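Local coordinates for protein beta-ketoacyl synthase (Pseudomonas aeruginosa, PDB 4CW4) that condenses acetyl-CoA with malonyl-ACP to give the acetoacetyl-ACP primer that starts fatty acid synthesis, and works as a homodimer, at residues P219-I229 and S275-C286. Numbering follows the deposited sequence.
Sequences PDEIAVFSGSI and SVGMTGSITGAC
Phe-225 turns the edge of its ring to Gly-280, where two parallel strands of the thiolase-fold ketosynthase core, 222-225 and 278-283, run side by side, their axes 7° apart. With CG anti to its own carbonyl carbon (chi1 -53°), the ring reaches over to the neighbouring strand: Gly-280 CA lies in the ring plane, and Phe-225 CD1 is 3.6 Å from Gly-280 N. On the same face Ala-223 CB meets Met-278 CB at 3.7 Å; helix 288-301 covers this face. Val-224 and Thr-279 point to the other face, toward helix 263-273, where Asn-269 bonds Thr-279 OG1. Between the strands, Val-224 N donates to Met-278 O at 3.1 Å, approaching from above the carbonyl plane; the bonds from Met-278 N to Ile-222 O, Gly-280 N to Val-224 O and Ser-226 N to Gly-280 O are weak. Ahead of the strand, Ser-275 OG accepts from Gly-277 N in an ST turn, and Ile-222 CG2 packs on that hydroxyl oxygen. Past Ser-226 N the direct backbone bonds give way to a water, which donates to both Ser-226 O and Ile-282 O. Residues 281-283 also pair antiparallel with a strand of the second subunit, carrying the sheet across the dimer. The C-terminal end of 275-286 leads to Cys-286, the probable catalytic cysteine, beside His-477, a predicted active-site residue; there Ile-229 sets CG2 3.4 Å from Ala-285 O and CD1 4.1 Å from Cys-286 SG.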
loop_
_atom_site.group_PDB
_atom_site.type_symbol
_atom_site.label_atom_id
_atom_site.label_comp_id
_atom_site.label_asym_id
_atom_site.label_seq_id
_atom_site.Cartn_x
_atom_site.Cartn_y
_atom_site.Cartn_z
ATOM N N PRO A 219 -22.752 12.153 -2.220
ATOM C CA PRO A 219 -21.593 12.136 -1.312
ATOM C C PRO A 219 -20.598 10.988 -1.549
ATOM O O PRO A 219 -19.409 11.143 -1.271
ATOM C CB PRO A 219 -22.237 11.992 0.080
ATOM C CG PRO A 219 -23.596 12.584 -0.088
ATOM C CD PRO A 219 -24.033 12.202 -1.492
ATOM N N ASP A 220 -21.086 9.862 -2.052
ATOM C CA ASP A 220 -20.240 8.712 -2.328
ATOM C C ASP A 220 -19.564 8.771 -3.690
ATOM O O ASP A 220 -18.824 7.859 -4.033
ATOM C CB ASP A 220 -21.029 7.405 -2.184
ATOM C CG ASP A 220 -22.206 7.305 -3.145
ATOM O OD1 ASP A 220 -22.692 8.356 -3.613
ATOM O OD2 ASP A 220 -22.676 6.161 -3.387
ATOM N N GLU A 221 -19.801 9.843 -4.448
ATOM C CA GLU A 221 -19.284 9.946 -5.822
ATOM C C GLU A 221 -17.963 10.723 -5.976
ATOM O O GLU A 221 -17.534 11.064 -7.089
ATOM C CB GLU A 221 -20.382 10.516 -6.744
ATOM C CG GLU A 221 -21.505 9.505 -6.986
ATOM C CD GLU A 221 -22.622 10.032 -7.859
ATOM O OE1 GLU A 221 -22.800 11.274 -7.907
ATOM O OE2 GLU A 221 -23.307 9.197 -8.495
ATOM N N ILE A 222 -17.337 11.000 -4.842
ATOM C CA ILE A 222 -15.998 11.568 -4.787
ATOM C C ILE A 222 -15.054 10.442 -4.397
ATOM O O ILE A 222 -15.383 9.644 -3.541
ATOM C CB ILE A 222 -15.898 12.640 -3.684
ATOM C CG1 ILE A 222 -16.953 13.724 -3.867
ATOM C CG2 ILE A 222 -14.494 13.234 -3.621
ATOM C CD1 ILE A 222 -16.770 14.535 -5.064
ATOM N N ALA A 223 -13.893 10.362 -5.023
ATOM C CA ALA A 223 -12.921 9.325 -4.710
ATOM C C ALA A 223 -11.538 9.930 -4.632
ATOM O O ALA A 223 -11.240 10.851 -5.364
ATOM C CB ALA A 223 -12.930 8.284 -5.780
ATOM N N VAL A 224 -10.709 9.374 -3.756
ATOM C CA VAL A 224 -9.318 9.776 -3.616
ATOM C C VAL A 224 -8.447 8.533 -3.563
ATOM O O VAL A 224 -8.700 7.636 -2.755
ATOM C CB VAL A 224 -9.074 10.613 -2.342
ATOM C CG1 VAL A 224 -7.608 11.003 -2.230
ATOM C CG2 VAL A 224 -9.965 11.854 -2.335
ATOM N N PHE A 225 -7.432 8.491 -4.424
ATOM C CA PHE A 225 -6.431 7.427 -4.442
ATOM C C PHE A 225 -5.025 8.008 -4.430
ATOM O O PHE A 225 -4.661 8.731 -5.355
ATOM C CB PHE A 225 -6.629 6.536 -5.653
ATOM C CG PHE A 225 -8.033 6.006 -5.765
ATOM C CD1 PHE A 225 -8.538 5.125 -4.819
ATOM C CD2 PHE A 225 -8.865 6.420 -6.790
ATOM C CE1 PHE A 225 -9.841 4.656 -4.926
ATOM C CE2 PHE A 225 -10.166 5.955 -6.883
ATOM C CZ PHE A 225 -10.655 5.083 -5.958
ATOM N N SER A 226 -4.253 7.680 -3.386
ATOM C CA SER A 226 -2.891 8.203 -3.239
ATOM C C SER A 226 -2.030 7.203 -2.461
ATOM O O SER A 226 -2.329 6.021 -2.483
ATOM C CB SER A 226 -2.889 9.582 -2.584
ATOM O OG SER A 226 -1.590 10.132 -2.646
ATOM N N GLY A 227 -0.964 7.672 -1.817
ATOM C CA GLY A 227 -0.119 6.834 -0.977
ATOM C C GLY A 227 1.358 6.995 -1.280
ATOM O O GLY A 227 1.760 7.875 -2.045
ATOM N N SER A 228 2.165 6.160 -0.633
ATOM C CA SER A 228 3.617 6.089 -0.859
ATOM C C SER A 228 3.987 4.614 -0.950
ATOM O O SER A 228 3.225 3.757 -0.482
ATOM C CB SER A 228 4.381 6.724 0.306
ATOM O OG SER A 228 4.112 6.032 1.528
ATOM N N ILE A 229 5.127 4.290 -1.556
ATOM C CA ILE A 229 5.595 2.905 -1.497
ATOM C C ILE A 229 6.465 2.581 -0.296
ATOM O O ILE A 229 6.525 1.425 0.100
ATOM C CB ILE A 229 6.307 2.390 -2.778
ATOM C CG1 ILE A 229 7.660 3.069 -3.028
ATOM C CG2 ILE A 229 5.374 2.506 -3.976
ATOM C CD1 ILE A 229 8.419 2.429 -4.220
ATOM N N SER A 275 -14.170 14.450 2.480
ATOM C CA SER A 275 -14.930 13.494 1.691
ATOM C C SER A 275 -15.385 12.293 2.492
ATOM O O SER A 275 -14.614 11.728 3.288
ATOM C CB SER A 275 -14.061 12.992 0.546
ATOM O OG SER A 275 -14.761 12.031 -0.215
ATOM N N VAL A 276 -16.637 11.891 2.258
ATOM C CA VAL A 276 -17.146 10.596 2.726
ATOM C C VAL A 276 -17.219 9.572 1.586
ATOM O O VAL A 276 -17.987 8.612 1.651
ATOM C CB VAL A 276 -18.537 10.718 3.400
ATOM C CG1 VAL A 276 -18.425 11.577 4.640
ATOM C CG2 VAL A 276 -19.610 11.263 2.420
ATOM N N GLY A 277 -16.423 9.777 0.546
ATOM C CA GLY A 277 -16.483 8.942 -0.632
ATOM C C GLY A 277 -15.493 7.798 -0.632
ATOM O O GLY A 277 -14.956 7.427 0.420
ATOM N N MET A 278 -15.271 7.239 -1.825
ATOM C CA MET A 278 -14.356 6.120 -2.054
ATOM C C MET A 278 -12.937 6.521 -1.731
ATOM O O MET A 278 -12.567 7.692 -1.905
ATOM C CB MET A 278 -14.390 5.739 -3.536
ATOM C CG MET A 278 -15.751 5.362 -4.037
ATOM S SD MET A 278 -15.663 4.782 -5.724
ATOM C CE MET A 278 -15.412 3.028 -5.504
ATOM N N THR A 279 -12.121 5.560 -1.317
ATOM C CA THR A 279 -10.753 5.847 -1.009
ATOM C C THR A 279 -9.942 4.579 -1.146
ATOM O O THR A 279 -10.490 3.483 -1.190
ATOM C CB THR A 279 -10.651 6.482 0.394
ATOM O OG1 THR A 279 -9.342 7.039 0.581
ATOM C CG2 THR A 279 -10.998 5.486 1.503
ATOM N N GLY A 280 -8.630 4.724 -1.249
ATOM C CA GLY A 280 -7.751 3.581 -1.309
ATOM C C GLY A 280 -6.353 4.042 -1.661
ATOM O O GLY A 280 -6.175 5.140 -2.166
ATOM N N SER A 281 -5.366 3.192 -1.391
ATOM C CA SER A 281 -3.979 3.474 -1.716
ATOM C C SER A 281 -3.398 2.230 -2.337
ATOM O O SER A 281 -3.233 1.226 -1.652
ATOM C CB SER A 281 -3.189 3.841 -0.456
ATOM O OG SER A 281 -3.750 4.953 0.233
ATOM N N ILE A 282 -3.083 2.313 -3.629
ATOM C CA ILE A 282 -2.648 1.153 -4.393
ATOM C C ILE A 282 -1.171 1.249 -4.679
ATOM O O ILE A 282 -0.712 2.266 -5.153
ATOM C CB ILE A 282 -3.435 1.012 -5.693
ATOM C CG1 ILE A 282 -4.923 1.192 -5.394
ATOM C CG2 ILE A 282 -3.157 -0.339 -6.338
ATOM C CD1 ILE A 282 -5.829 0.993 -6.566
ATOM N N THR A 283 -0.405 0.219 -4.323
ATOM C CA THR A 283 1.016 0.190 -4.656
ATOM C C THR A 283 1.384 -0.872 -5.691
ATOM O O THR A 283 0.763 -1.936 -5.797
ATOM C CB THR A 283 1.888 0.019 -3.398
ATOM O OG1 THR A 283 1.451 -1.117 -2.648
ATOM C CG2 THR A 283 1.791 1.227 -2.525
ATOM N N GLY A 284 2.401 -0.513 -6.461
ATOM C CA GLY A 284 2.983 -1.332 -7.501
ATOM C C GLY A 284 4.418 -0.886 -7.711
ATOM O O GLY A 284 4.840 -0.633 -8.835
ATOM N N ALA A 285 5.138 -0.717 -6.609
ATOM C CA ALA A 285 6.513 -0.252 -6.664
ATOM C C ALA A 285 6.617 1.047 -7.487
ATOM O O ALA A 285 5.820 1.970 -7.291
ATOM C CB ALA A 285 7.436 -1.362 -7.181
ATOM N N CYS A 286 7.571 1.129 -8.383
ATOM C CA CYS A 286 7.798 2.397 -9.013
ATOM C C CYS A 286 6.803 2.699 -10.180
ATOM O O CYS A 286 6.921 3.747 -10.833
ATOM C CB CYS A 286 9.296 2.502 -9.340
ATOM S SG CYS A 286 10.340 2.839 -7.830
HETATM O O HOH W 1 -17.606 12.975 -0.257
HETATM O O HOH W 2 -0.212 4.499 -3.531
#